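Local atomic coordinates of nitrite oxidoreductase subunit B (Kuenenia stuttgartiensis, PDB entry 7B04), a protein that probably relays electrons through its iron-sulfur clusters between the catalytic and heme-bearing subunits of a complex that interconverts nitrite and nitrate. Residues G69-S74 with K137-P142; N377-G382 with R392-E397; P162-W167 with P308-R313; G105-T110 with L283-K288; K81-P86 with D114-V119. All coordinates share one frame; numbering follows the deposited sequence.

Contact 1 of 5, residues G69-S74 with K137-P142; sequences GGFPQS and KEWRSP
P72 and F71 close on W139 from two directions. The proline lays CG over one face of the indole, 3.5 Å from P72 CG to the centroid of the six-membered ring, a CH-pi contact. F71 receives the edge of that ring on its own face in an offset edge-to-face pair, planes at 70°, with F71 CZ 3.4 Å from W139 CE3. The peptide bond between F71 and P72 is cis, and both side chains meet the one tryptophan. P142 CB lies against F71 CD1, and M224 of strand 224-226 touches both F71 and W139, making this the close-packed, buried half.

The other half is polar and wetter. Q73 N gives a nearly straight bond to E138 O (3.0 Å). Beyond CG the side chain of Q73 runs extended, chi2 166°, and its NE2 reaches R140 O at 2.9 Å, the oxygen lying in the amide plane but met from above its own carbonyl plane. On the far side of the amide, Q73 OE1 accepts from a water that also bonds K137 O and R140 NH2. E138 and K137 are partly exposed, while R140 NH2 also makes a salt bridge to D1120 of subunit A. The whole is loop-on-loop packing round a cis-proline, with the W139 side chain about 8 Å from that of C218, a [4Fe-4S] cluster ligand.

Contact 2 of 5, residues N377-G382 with R392-E397; sequences NDTVIG and RTTVEE
This is antiparallel beta pairing within a hairpin: strand 371-383 runs out, strand 389-394 runs back, and the two belong to the small antiparallel sheet near the C-terminus. V380 and T393 form a hydrogen-bonded pair, V380 N to T393 O at 3.0 Å and T393 N to V380 O at 3.2 Å, flanked by the non-hydrogen-bonded pairs T379-T394 and I381-R392. Beyond the T379-T394 pair, V395 N still bonds D378 O.

On the face carrying T379, T394, I381 and R392, the arginine runs alongside I381, and its CG packs 3.5 Å from T379 CG2; its NE pairs with E389. On the other face V380 CG1 lies beside T393 CG2, while T393 OG1 bonds N109 of subunit A, which puts this edge at the subunit interface. At the open end of the hairpin N377, with CG anti to its backbone nitrogen (chi1 -178°), swings its amide across to the returning chain, where OD1 accepts a bent bond from E396 N (3.0 Å), the donor standing above the carbonyl plane.

Contact 3 of 5, residues P162-W167 with P308-R313; sequences PEHSRW and PRWAPR
With chi1 at 66°, W167 turns its indole flat against P312, while chi1 of -68° sets CG of H164 beside its backbone nitrogen and the imidazole over W310 CB. Two irregular loops cross here, one leading into strand 169-173, the other into helix 313-320, whose N-cap position P312 occupies. Two CH-pi contacts result: P312 CD stands 3.4 Å from the centroid of the W167 five-membered ring, and W310 CB 3.3 Å from that of H164, each almost straight above its ring. The H164 and W310 rings themselves meet obliquely.

The backbones are tied by H164 N to W310 O at 2.9 Å, a nearly straight bond lying in the carbonyl plane. H164 ND1 bonds Y337 OH of subunit A, so the loop pair also faces the neighbouring subunit. E163, extended beyond CG, carries its carboxylate to the start of the helix, where R313 N makes a weak bond to OE2 (3.3 Å). That position near a helix N-terminus would suit a negative charge. The R313 side chain folds back at chi2 on its own segment and grips R309 O end-on with two nitrogens, NH1 at 3.2 Å and NH2 at 3.1 Å.

Contact 4 of 5, residues G105-T110 with L283-K288; sequences GAPYGT and LIRHQK
I284, in the last part of helix 279-286, faces Y108 across the contact: I284 O and Y108 OH lie 4.4 Å apart, too far for a bond, so this end is loose. The tyrosine ring packs further on P322 and on strand 291-292, and the I284 side chain touches V29 of strand 25-31.

One residue on, R285 does the closest touching. Its chain is bent at chi2 and chi3, which curls the guanidinium round to the loop, and NH2 comes 3.2 Å from P107 CG, the proline carbon meeting the guanidinium obliquely. W7 receives the same arginine in a cation-pi contact and touches P107 too, so arginine, proline and indole form one cluster.

K288, the first residue to leave helical geometry, has a positive phi of 51°, and its CB points toward the loop. K288 CD comes 4.1 Å from P107 CB. The P107 ring is therefore touched by R285 at CG and by K288 at CB, through van der Waals packing alone. The arrangement is a proline-bearing loop packed against the C-terminal part of helix 279-286, away from the clusters, where the chain turns from that helix toward strand 291-292.

Contact 5 of 5, residues K81-P86 with D114-V119; sequences KLIDSP and DTIFEV
A type I beta turn from K81 to D84 presents I83 to the first turn of helix 116-123, the I83 and V119 CA atoms lying 6.6 Å apart. I83 points its CB toward the helix, and its CG2 branch does the touching: it meets V119 CG2 at 3.9 Å, the side chains crossing at about a right angle, and I116 CG2 at 4.0 Å. CG2 stands anti to the carbonyl carbon of I83, the placement that turns this methyl to both partners. V119 uses its other branch too, CG1 lying 3.6 Å from L82 O. The I116 side chain is about 7 Å from a bound iron-sulfur cluster, and D84 is salt-bridged to K1137 of subunit A.

The helix start is held by a capping box. T115 OG1 accepts from E118 N at 3.2 Å, and T115 N returns a bond to E118 OE1, met from above the carboxylate plane, while E118 OE2 pairs with R11. The turn following helix 75-81 packs against the first turn of helix 116-123, beside strand 11-14.

Overall arrangement
The five contacts are spread through the subunit without touching one another, apart from contacts 4 and 5, whose segments adjoin in sequence. Along the chain, contact 5 falls between the two segments of contact 1; contact 4 crosses contacts 1, 3 and 5, its late segment coming from helix 279-286; contact 2, a hairpin, comes last. Contacts 1 and 2 lie on opposite sides of the chain's centre, centres about 40 Å apart, and contacts 2 and 5 about 45 Å. Contacts 1, 3 and 5 pack near the iron-sulfur clusters, whereas 2 and 4 lie away from them. Contacts 1, 2, 3 and 5 meet subunit A, so both the cluster-bearing part and the C-terminal hairpin touch that partner.

Contact 1 of 5, residues G69-S74 with K137-P142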
# COMPACT_ATOMS: atom_id res chain seq x y z
N GLY A 69 -1.74 17.41 -3.88
CA GLY A 69 -0.82 16.75 -2.97
C GLY A 69 0.60 17.28 -3.03
O GLY A 69 0.99 17.97 -3.97
N GLY A 70 1.36 16.97 -1.99
CA GLY A 70 2.77 17.34 -1.94
C GLY A 70 3.50 16.97 -0.67
O GLY A 70 2.89 16.87 0.40
N PHE A 71 4.82 16.79 -0.77
CA PHE A 71 5.69 16.60 0.39
C PHE A 71 6.95 17.42 0.18
O PHE A 71 7.77 17.08 -0.70
CB PHE A 71 6.06 15.14 0.61
CG PHE A 71 7.10 14.93 1.67
CD1 PHE A 71 6.77 15.06 3.01
CD2 PHE A 71 8.42 14.66 1.34
CE1 PHE A 71 7.73 14.89 4.00
CE2 PHE A 71 9.38 14.49 2.32
CZ PHE A 71 9.03 14.60 3.65
N PRO A 72 7.16 18.51 0.94
CA PRO A 72 6.31 19.00 2.03
C PRO A 72 5.01 19.57 1.50
O PRO A 72 4.89 19.78 0.28
CB PRO A 72 7.18 20.10 2.67
CG PRO A 72 8.57 19.87 2.12
CD PRO A 72 8.33 19.37 0.75
N GLN A 73 4.06 19.84 2.39
CA GLN A 73 2.71 20.22 1.97
C GLN A 73 2.73 21.48 1.10
O GLN A 73 3.24 22.53 1.51
CB GLN A 73 1.84 20.43 3.20
CG GLN A 73 2.02 19.31 4.23
CD GLN A 73 1.43 19.64 5.58
OE1 GLN A 73 0.83 20.70 5.77
NE2 GLN A 73 1.60 18.74 6.53
N SER A 74 2.15 21.36 -0.09
CA SER A 74 1.99 22.47 -1.03
C SER A 74 3.34 23.10 -1.39
O SER A 74 3.47 24.32 -1.50
CB SER A 74 1.03 23.51 -0.48
OG SER A 74 -0.28 23.00 -0.39
N LYS A 137 6.03 21.33 10.85
CA LYS A 137 4.65 20.94 10.64
C LYS A 137 4.31 20.79 9.16
O LYS A 137 3.32 20.13 8.83
CB LYS A 137 3.71 21.94 11.31
CG LYS A 137 3.69 21.77 12.82
CD LYS A 137 2.84 22.81 13.53
CE LYS A 137 2.81 22.53 15.02
NZ LYS A 137 2.18 23.64 15.80
N GLU A 138 5.10 21.38 8.27
CA GLU A 138 4.87 21.23 6.84
C GLU A 138 5.52 19.97 6.28
O GLU A 138 5.24 19.61 5.13
CB GLU A 138 5.40 22.45 6.07
CG GLU A 138 4.83 23.78 6.52
CD GLU A 138 5.40 24.95 5.73
OE1 GLU A 138 6.22 24.70 4.82
OE2 GLU A 138 5.03 26.10 6.02
N TRP A 139 6.36 19.30 7.06
CA TRP A 139 6.91 18.01 6.68
C TRP A 139 6.02 16.85 7.10
O TRP A 139 6.28 15.71 6.70
CB TRP A 139 8.30 17.82 7.30
CG TRP A 139 9.31 18.80 6.78
CD1 TRP A 139 9.69 19.97 7.36
CD2 TRP A 139 10.07 18.69 5.56
NE1 TRP A 139 10.63 20.60 6.58
CE2 TRP A 139 10.88 19.83 5.48
CE3 TRP A 139 10.13 17.73 4.55
CZ2 TRP A 139 11.76 20.05 4.41
CZ3 TRP A 139 11.00 17.95 3.49
CH2 TRP A 139 11.80 19.10 3.43
N ARG A 140 4.97 17.10 7.88
CA ARG A 140 4.01 16.07 8.20
C ARG A 140 3.21 15.70 6.95
O ARG A 140 3.26 16.38 5.92
CB ARG A 140 3.08 16.53 9.32
CG ARG A 140 3.77 17.27 10.44
CD ARG A 140 2.79 17.74 11.50
NE ARG A 140 1.90 18.80 11.03
CZ ARG A 140 0.88 19.28 11.73
NH1 ARG A 140 0.61 18.79 12.93
NH2 ARG A 140 0.13 20.25 11.22
N SER A 141 2.46 14.60 7.06
CA SER A 141 1.57 14.15 5.99
C SER A 141 2.33 13.94 4.69
O SER A 141 2.11 14.69 3.73
CB SER A 141 0.45 15.16 5.79
OG SER A 141 -0.29 15.35 6.98
N PRO A 142 3.24 12.97 4.61
CA PRO A 142 3.98 12.77 3.35
C PRO A 142 3.08 12.40 2.19
O PRO A 142 3.43 12.69 1.04
CB PRO A 142 4.96 11.64 3.70
CG PRO A 142 5.03 11.63 5.19
CD PRO A 142 3.67 12.03 5.66
O HOH W 1 6.03 23.62 2.67
O HOH W 2 0.54 21.66 8.61

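Contact 2 of 5, residues N377-G382 with R392-E397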
# COMPACT_ATOMS: atom_id res chain seq x y z
N ASN A 377 6.05 -8.05 -32.58
CA ASN A 377 6.67 -8.70 -31.42
C ASN A 377 8.19 -8.62 -31.54
O ASN A 377 8.90 -9.62 -31.74
CB ASN A 377 6.19 -10.13 -31.28
CG ASN A 377 6.79 -10.82 -30.05
OD1 ASN A 377 6.20 -10.84 -28.98
ND2 ASN A 377 7.98 -11.36 -30.21
N ASP A 378 8.71 -7.40 -31.40
CA ASP A 378 10.14 -7.23 -31.53
C ASP A 378 10.83 -7.62 -30.23
O ASP A 378 10.23 -7.65 -29.15
CB ASP A 378 10.53 -5.80 -31.86
CG ASP A 378 9.69 -5.21 -32.98
OD1 ASP A 378 9.44 -5.89 -33.99
OD2 ASP A 378 9.32 -4.03 -32.85
N THR A 379 12.11 -7.94 -30.36
CA THR A 379 12.96 -8.28 -29.23
C THR A 379 13.90 -7.10 -28.99
O THR A 379 14.75 -6.80 -29.83
CB THR A 379 13.75 -9.55 -29.51
OG1 THR A 379 12.85 -10.67 -29.57
CG2 THR A 379 14.78 -9.79 -28.43
N VAL A 380 13.72 -6.41 -27.86
CA VAL A 380 14.56 -5.28 -27.51
C VAL A 380 15.72 -5.79 -26.66
O VAL A 380 15.55 -6.68 -25.82
CB VAL A 380 13.75 -4.19 -26.77
CG1 VAL A 380 13.20 -4.71 -25.46
CG2 VAL A 380 14.61 -2.94 -26.55
N ILE A 381 16.91 -5.23 -26.90
CA ILE A 381 18.14 -5.70 -26.27
C ILE A 381 18.87 -4.51 -25.68
O ILE A 381 19.00 -3.46 -26.32
CB ILE A 381 19.04 -6.44 -27.28
CG1 ILE A 381 18.29 -7.62 -27.91
CG2 ILE A 381 20.31 -6.92 -26.62
CD1 ILE A 381 18.95 -8.17 -29.15
N GLY A 382 19.37 -4.67 -24.46
CA GLY A 382 20.13 -3.63 -23.78
C GLY A 382 21.55 -4.08 -23.52
O GLY A 382 21.79 -5.25 -23.22
N ARG A 392 17.34 -8.66 -22.19
CA ARG A 392 16.61 -8.91 -23.42
C ARG A 392 15.19 -9.34 -23.08
O ARG A 392 14.99 -10.11 -22.14
CB ARG A 392 17.31 -9.99 -24.27
CG ARG A 392 16.50 -10.48 -25.44
CD ARG A 392 17.23 -11.56 -26.22
NE ARG A 392 18.44 -11.05 -26.86
CZ ARG A 392 19.10 -11.69 -27.82
NH1 ARG A 392 18.67 -12.87 -28.24
NH2 ARG A 392 20.19 -11.16 -28.35
N THR A 393 14.22 -8.85 -23.85
CA THR A 393 12.83 -9.24 -23.65
C THR A 393 12.06 -9.00 -24.95
O THR A 393 12.53 -8.32 -25.86
CB THR A 393 12.19 -8.47 -22.49
OG1 THR A 393 10.91 -9.05 -22.18
CG2 THR A 393 12.00 -7.01 -22.86
N THR A 394 10.87 -9.59 -25.01
CA THR A 394 9.98 -9.45 -26.15
C THR A 394 8.87 -8.45 -25.84
O THR A 394 8.53 -8.20 -24.69
CB THR A 394 9.37 -10.81 -26.53
OG1 THR A 394 8.61 -11.32 -25.43
CG2 THR A 394 10.46 -11.80 -26.91
N VAL A 395 8.30 -7.89 -26.91
CA VAL A 395 7.23 -6.90 -26.74
C VAL A 395 5.92 -7.58 -26.35
O VAL A 395 5.17 -7.07 -25.52
CB VAL A 395 7.08 -6.06 -28.03
CG1 VAL A 395 5.84 -5.18 -27.95
CG2 VAL A 395 8.32 -5.22 -28.25
N GLU A 396 5.64 -8.74 -26.93
CA GLU A 396 4.39 -9.45 -26.71
C GLU A 396 4.65 -10.77 -25.99
O GLU A 396 5.71 -11.39 -26.15
CB GLU A 396 3.67 -9.71 -28.04
CG GLU A 396 2.26 -10.23 -27.93
CD GLU A 396 1.28 -9.15 -27.57
OE1 GLU A 396 1.67 -7.96 -27.59
OE2 GLU A 396 0.11 -9.48 -27.28
N GLU A 397 3.67 -11.20 -25.20
CA GLU A 397 3.83 -12.39 -24.39
C GLU A 397 3.63 -13.65 -25.23
O GLU A 397 2.75 -13.69 -26.09
CB GLU A 397 2.82 -12.40 -23.24
CG GLU A 397 3.20 -11.52 -22.06
CD GLU A 397 4.15 -12.22 -21.11
OE1 GLU A 397 4.01 -13.44 -20.92
OE2 GLU A 397 5.04 -11.54 -20.56

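Contact 3 of 5, residues P162-W167 with P308-R313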
# COMPACT_ATOMS: atom_id res chain seq x y z
N PRO A 162 -9.96 13.87 -24.45
CA PRO A 162 -8.52 14.07 -24.23
C PRO A 162 -8.11 14.54 -22.83
O PRO A 162 -7.00 14.25 -22.38
CB PRO A 162 -8.19 15.17 -25.25
CG PRO A 162 -9.34 15.16 -26.25
CD PRO A 162 -10.50 14.88 -25.38
N GLU A 163 -9.02 15.22 -22.13
CA GLU A 163 -8.75 15.74 -20.79
C GLU A 163 -9.89 15.36 -19.85
O GLU A 163 -11.06 15.62 -20.16
CB GLU A 163 -8.57 17.26 -20.78
CG GLU A 163 -7.48 17.81 -21.68
CD GLU A 163 -7.52 19.33 -21.75
OE1 GLU A 163 -8.40 19.90 -21.09
OE2 GLU A 163 -6.68 19.95 -22.44
N HIS A 164 -9.54 14.77 -18.71
CA HIS A 164 -10.53 14.35 -17.73
C HIS A 164 -11.03 15.57 -16.95
O HIS A 164 -10.23 16.33 -16.39
CB HIS A 164 -9.93 13.35 -16.75
CG HIS A 164 -9.60 12.02 -17.36
ND1 HIS A 164 -9.13 10.96 -16.59
CD2 HIS A 164 -9.65 11.57 -18.63
CE1 HIS A 164 -8.93 9.92 -17.38
NE2 HIS A 164 -9.23 10.26 -18.62
N SER A 165 -12.35 15.76 -16.92
CA SER A 165 -12.93 16.83 -16.11
C SER A 165 -12.57 16.66 -14.64
O SER A 165 -12.09 17.59 -13.99
CB SER A 165 -14.45 16.87 -16.30
OG SER A 165 -15.03 15.67 -15.84
N ARG A 166 -12.79 15.46 -14.11
CA ARG A 166 -12.36 15.09 -12.77
C ARG A 166 -11.06 14.31 -12.90
O ARG A 166 -11.05 13.23 -13.50
CB ARG A 166 -13.43 14.27 -12.05
CG ARG A 166 -13.24 14.11 -10.55
CD ARG A 166 -14.46 13.45 -9.93
NE ARG A 166 -15.65 14.28 -10.04
CZ ARG A 166 -16.87 13.89 -9.68
NH1 ARG A 166 -17.07 12.66 -9.22
NH2 ARG A 166 -17.90 14.71 -9.81
N TRP A 167 -9.97 14.84 -12.36
CA TRP A 167 -8.66 14.30 -12.69
C TRP A 167 -7.69 14.43 -11.52
O TRP A 167 -7.84 15.29 -10.65
CB TRP A 167 -8.07 15.01 -13.91
CG TRP A 167 -7.77 16.46 -13.65
CD1 TRP A 167 -8.63 17.51 -13.79
CD2 TRP A 167 -6.54 17.01 -13.18
NE1 TRP A 167 -8.00 18.68 -13.45
CE2 TRP A 167 -6.72 18.40 -13.08
CE3 TRP A 167 -5.29 16.47 -12.85
CZ2 TRP A 167 -5.70 19.26 -12.65
CZ3 TRP A 167 -4.29 17.32 -12.43
CH2 TRP A 167 -4.50 18.70 -12.33
N PRO A 308 1.05 12.72 -18.25
CA PRO A 308 -0.18 11.93 -18.31
C PRO A 308 -1.00 12.30 -19.53
O PRO A 308 -1.14 13.47 -19.89
CB PRO A 308 -0.91 12.29 -17.01
CG PRO A 308 0.15 12.85 -16.12
CD PRO A 308 1.13 13.53 -17.02
N ARG A 309 -1.57 11.28 -20.18
CA ARG A 309 -2.39 11.49 -21.36
C ARG A 309 -3.72 12.16 -21.04
O ARG A 309 -4.36 12.71 -21.95
CB ARG A 309 -2.64 10.16 -22.07
CG ARG A 309 -3.51 9.19 -21.28
CD ARG A 309 -3.92 8.00 -22.13
NE ARG A 309 -4.82 7.11 -21.40
CZ ARG A 309 -5.47 6.09 -21.96
NH1 ARG A 309 -6.27 5.33 -21.22
NH2 ARG A 309 -5.32 5.83 -23.25
N TRP A 310 -4.15 12.14 -19.78
CA TRP A 310 -5.51 12.51 -19.41
C TRP A 310 -5.61 13.82 -18.65
O TRP A 310 -6.72 14.33 -18.47
CB TRP A 310 -6.13 11.40 -18.55
CG TRP A 310 -5.44 11.25 -17.23
CD1 TRP A 310 -5.77 11.85 -16.06
CD2 TRP A 310 -4.29 10.44 -16.96
NE1 TRP A 310 -4.90 11.47 -15.07
CE2 TRP A 310 -3.98 10.60 -15.60
CE3 TRP A 310 -3.49 9.60 -17.74
CZ2 TRP A 310 -2.90 9.95 -15.00
CZ3 TRP A 310 -2.43 8.95 -17.14
CH2 TRP A 310 -2.14 9.13 -15.78
N ALA A 311 -4.49 14.38 -18.21
CA ALA A 311 -4.55 15.58 -17.39
C ALA A 311 -4.76 16.82 -18.27
O ALA A 311 -4.43 16.81 -19.45
CB ALA A 311 -3.27 15.74 -16.58
N PRO A 312 -5.34 17.88 -17.71
CA PRO A 312 -5.49 19.13 -18.47
C PRO A 312 -4.15 19.59 -19.01
O PRO A 312 -3.15 19.67 -18.28
CB PRO A 312 -6.05 20.10 -17.44
CG PRO A 312 -6.78 19.24 -16.47
CD PRO A 312 -5.98 17.96 -16.39
N ARG A 313 -4.12 19.90 -20.31
CA ARG A 313 -2.86 20.25 -20.94
C ARG A 313 -2.28 21.54 -20.38
O ARG A 313 -1.06 21.66 -20.26
CB ARG A 313 -3.04 20.36 -22.46
CG ARG A 313 -3.54 19.08 -23.12
CD ARG A 313 -2.45 18.02 -23.20
NE ARG A 313 -2.87 16.86 -23.99
CZ ARG A 313 -3.46 15.79 -23.48
NH1 ARG A 313 -3.81 14.78 -24.28
NH2 ARG A 313 -3.71 15.72 -22.18

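Contact 4 of 5, residues G105-T110 with L283-K288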
# COMPACT_ATOMS: atom_id res chain seq x y z
N GLY A 105 21.62 23.68 -26.65
CA GLY A 105 20.45 23.79 -27.50
C GLY A 105 19.25 24.42 -26.80
O GLY A 105 19.34 24.95 -25.69
N ALA A 106 18.12 24.39 -27.51
CA ALA A 106 16.86 24.96 -27.02
C ALA A 106 15.70 24.12 -27.53
O ALA A 106 14.92 24.55 -28.38
CB ALA A 106 16.72 26.41 -27.47
N PRO A 107 15.56 22.89 -27.03
CA PRO A 107 14.57 21.97 -27.62
C PRO A 107 13.13 22.41 -27.41
O PRO A 107 12.30 22.24 -28.32
CB PRO A 107 14.85 20.63 -26.92
CG PRO A 107 16.16 20.81 -26.22
CD PRO A 107 16.28 22.26 -25.91
N TYR A 108 12.80 22.96 -26.24
CA TYR A 108 11.42 23.34 -25.95
C TYR A 108 11.09 24.76 -26.37
O TYR A 108 9.91 25.09 -26.51
CB TYR A 108 11.14 23.18 -24.45
CG TYR A 108 11.70 21.90 -23.87
CD1 TYR A 108 11.23 20.66 -24.29
CD2 TYR A 108 12.71 21.93 -22.92
CE1 TYR A 108 11.74 19.49 -23.78
CE2 TYR A 108 13.23 20.76 -22.40
CZ TYR A 108 12.74 19.54 -22.83
OH TYR A 108 13.25 18.37 -22.31
N GLY A 109 12.09 25.61 -26.57
CA GLY A 109 11.84 27.00 -26.90
C GLY A 109 12.70 27.91 -26.06
O GLY A 109 13.83 27.55 -25.71
N THR A 110 12.19 29.09 -25.73
CA THR A 110 12.91 30.02 -24.85
C THR A 110 11.95 30.58 -23.82
O THR A 110 10.92 31.17 -24.17
CB THR A 110 13.56 31.15 -25.65
OG1 THR A 110 14.34 30.60 -26.71
CG2 THR A 110 14.46 31.98 -24.74
N LEU A 283 15.14 9.07 -25.46
CA LEU A 283 13.82 9.50 -25.01
C LEU A 283 13.79 11.00 -24.71
O LEU A 283 12.76 11.66 -24.94
CB LEU A 283 13.41 8.71 -23.77
CG LEU A 283 13.16 7.22 -24.00
CD1 LEU A 283 12.91 6.50 -22.68
CD2 LEU A 283 12.01 7.02 -24.95
N ILE A 284 14.88 11.56 -24.19
CA ILE A 284 14.86 12.92 -23.68
C ILE A 284 15.13 13.95 -24.77
O ILE A 284 14.46 14.98 -24.84
CB ILE A 284 15.86 13.06 -22.52
CG1 ILE A 284 15.53 12.08 -21.41
CG2 ILE A 284 15.87 14.49 -21.99
CD1 ILE A 284 16.68 11.84 -20.46
N ARG A 285 16.10 13.69 -25.65
CA ARG A 285 16.52 14.69 -26.62
C ARG A 285 16.14 14.37 -28.05
O ARG A 285 15.98 15.30 -28.85
CB ARG A 285 18.04 14.88 -26.55
CG ARG A 285 18.54 15.35 -25.20
CD ARG A 285 18.23 16.81 -24.99
NE ARG A 285 19.42 17.64 -25.11
CZ ARG A 285 19.56 18.62 -26.00
NH1 ARG A 285 20.68 19.32 -26.04
NH2 ARG A 285 18.58 18.88 -26.86
N HIS A 286 15.98 13.10 -28.40
CA HIS A 286 15.59 12.74 -29.76
C HIS A 286 14.08 12.57 -29.90
O HIS A 286 13.52 12.90 -30.94
CB HIS A 286 16.33 11.48 -30.19
CG HIS A 286 17.80 11.68 -30.36
ND1 HIS A 286 18.68 11.62 -29.30
CD2 HIS A 286 18.55 11.97 -31.45
CE1 HIS A 286 19.91 11.85 -29.73
NE2 HIS A 286 19.86 12.06 -31.04
N GLN A 287 13.42 12.05 -28.86
CA GLN A 287 11.97 11.92 -28.87
C GLN A 287 11.26 13.04 -28.13
O GLN A 287 10.10 13.32 -28.43
CB GLN A 287 11.56 10.58 -28.26
CG GLN A 287 11.95 9.37 -29.09
CD GLN A 287 11.19 9.29 -30.39
OE1 GLN A 287 11.75 9.49 -31.47
NE2 GLN A 287 9.89 9.00 -30.30
N LYS A 288 11.95 13.71 -27.19
CA LYS A 288 11.37 14.79 -26.40
C LYS A 288 10.04 14.37 -25.78
O LYS A 288 9.09 15.15 -25.69
CB LYS A 288 11.20 16.06 -27.24
CG LYS A 288 12.50 16.63 -27.78
CD LYS A 288 12.27 17.94 -28.51
CE LYS A 288 11.48 17.74 -29.79
NZ LYS A 288 12.24 16.92 -30.78

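Contact 5 of 5, residues K81-P86 with D114-V119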
# COMPACT_ATOMS: atom_id res chain seq x y z
N LYS A 81 4.91 30.75 -6.15
CA LYS A 81 4.43 32.08 -5.83
C LYS A 81 5.56 33.08 -5.67
O LYS A 81 5.38 34.28 -5.94
CB LYS A 81 3.62 32.05 -4.53
CG LYS A 81 3.03 33.39 -4.14
CD LYS A 81 2.16 33.29 -2.91
CE LYS A 81 1.32 34.55 -2.76
NZ LYS A 81 0.92 35.09 -4.09
N LEU A 82 6.75 32.61 -5.29
CA LEU A 82 7.89 33.49 -5.12
C LEU A 82 8.49 33.93 -6.45
O LEU A 82 9.38 34.78 -6.45
CB LEU A 82 8.95 32.80 -4.26
CG LEU A 82 8.49 32.41 -2.85
CD1 LEU A 82 9.54 31.58 -2.13
CD2 LEU A 82 8.12 33.65 -2.03
N ILE A 83 8.04 33.36 -7.56
CA ILE A 83 8.54 33.72 -8.88
C ILE A 83 7.39 34.14 -9.79
O ILE A 83 7.57 34.25 -11.01
CB ILE A 83 9.33 32.55 -9.50
CG1 ILE A 83 8.42 31.34 -9.68
CG2 ILE A 83 10.53 32.20 -8.64
CD1 ILE A 83 9.04 30.22 -10.49
N ASP A 84 6.21 34.37 -9.21
CA ASP A 84 5.04 34.69 -10.01
C ASP A 84 5.21 36.06 -10.66
O ASP A 84 5.41 37.07 -9.97
CB ASP A 84 3.78 34.66 -9.14
CG ASP A 84 2.50 34.73 -9.97
OD1 ASP A 84 2.59 34.68 -11.21
OD2 ASP A 84 1.41 34.82 -9.36
N SER A 85 5.12 36.10 -11.99
CA SER A 85 5.23 37.33 -12.76
C SER A 85 4.48 37.14 -14.06
O SER A 85 4.44 36.03 -14.60
CB SER A 85 6.70 37.69 -13.04
OG SER A 85 6.80 38.83 -13.86
N PRO A 86 3.87 38.21 -14.60
CA PRO A 86 3.22 38.10 -15.91
C PRO A 86 4.20 37.85 -17.05
O PRO A 86 3.75 37.56 -18.17
CB PRO A 86 2.52 39.45 -16.08
CG PRO A 86 2.40 40.00 -14.68
CD PRO A 86 3.62 39.51 -13.96
N ASP A 114 11.92 34.80 -15.08
CA ASP A 114 13.07 34.80 -14.18
C ASP A 114 13.13 33.52 -13.37
O ASP A 114 12.11 33.04 -12.86
CB ASP A 114 13.01 36.00 -13.24
CG ASP A 114 13.05 37.33 -13.98
OD1 ASP A 114 13.51 37.35 -15.13
OD2 ASP A 114 12.61 38.34 -13.39
N THR A 115 14.33 32.95 -13.27
CA THR A 115 14.57 31.79 -12.43
C THR A 115 14.66 32.22 -10.97
O THR A 115 14.70 33.41 -10.64
CB THR A 115 15.86 31.08 -12.85
OG1 THR A 115 16.99 31.86 -12.45
CG2 THR A 115 15.89 30.90 -14.36
N ILE A 116 14.68 31.23 -10.08
CA ILE A 116 14.81 31.52 -8.65
C ILE A 116 16.09 32.30 -8.36
O ILE A 116 16.14 33.09 -7.42
CB ILE A 116 14.74 30.22 -7.83
CG1 ILE A 116 15.89 29.28 -8.19
CG2 ILE A 116 13.40 29.53 -8.03
CD1 ILE A 116 16.13 28.19 -7.17
N PHE A 117 17.13 32.08 -9.17
CA PHE A 117 18.36 32.85 -9.01
C PHE A 117 18.17 34.28 -9.50
O PHE A 117 18.61 35.23 -8.85
CB PHE A 117 19.50 32.17 -9.76
CG PHE A 117 19.61 30.69 -9.48
CD1 PHE A 117 20.20 30.24 -8.31
CD2 PHE A 117 19.13 29.77 -10.38
CE1 PHE A 117 20.30 28.88 -8.05
CE2 PHE A 117 19.22 28.41 -10.13
CZ PHE A 117 19.81 27.97 -8.96
N GLU A 118 17.53 34.45 -10.66
CA GLU A 118 17.37 35.78 -11.24
C GLU A 118 16.33 36.61 -10.51
O GLU A 118 16.44 37.84 -10.48
CB GLU A 118 17.01 35.66 -12.72
CG GLU A 118 18.04 34.88 -13.53
CD GLU A 118 17.53 34.50 -14.91
OE1 GLU A 118 16.33 34.71 -15.19
OE2 GLU A 118 18.34 33.98 -15.71
N VAL A 119 15.30 35.98 -9.93
CA VAL A 119 14.37 36.72 -9.07
C VAL A 119 15.12 37.29 -7.87
O VAL A 119 14.91 38.44 -7.48
CB VAL A 119 13.20 35.81 -8.64
CG1 VAL A 119 12.42 36.46 -7.50
CG2 VAL A 119 12.28 35.53 -9.81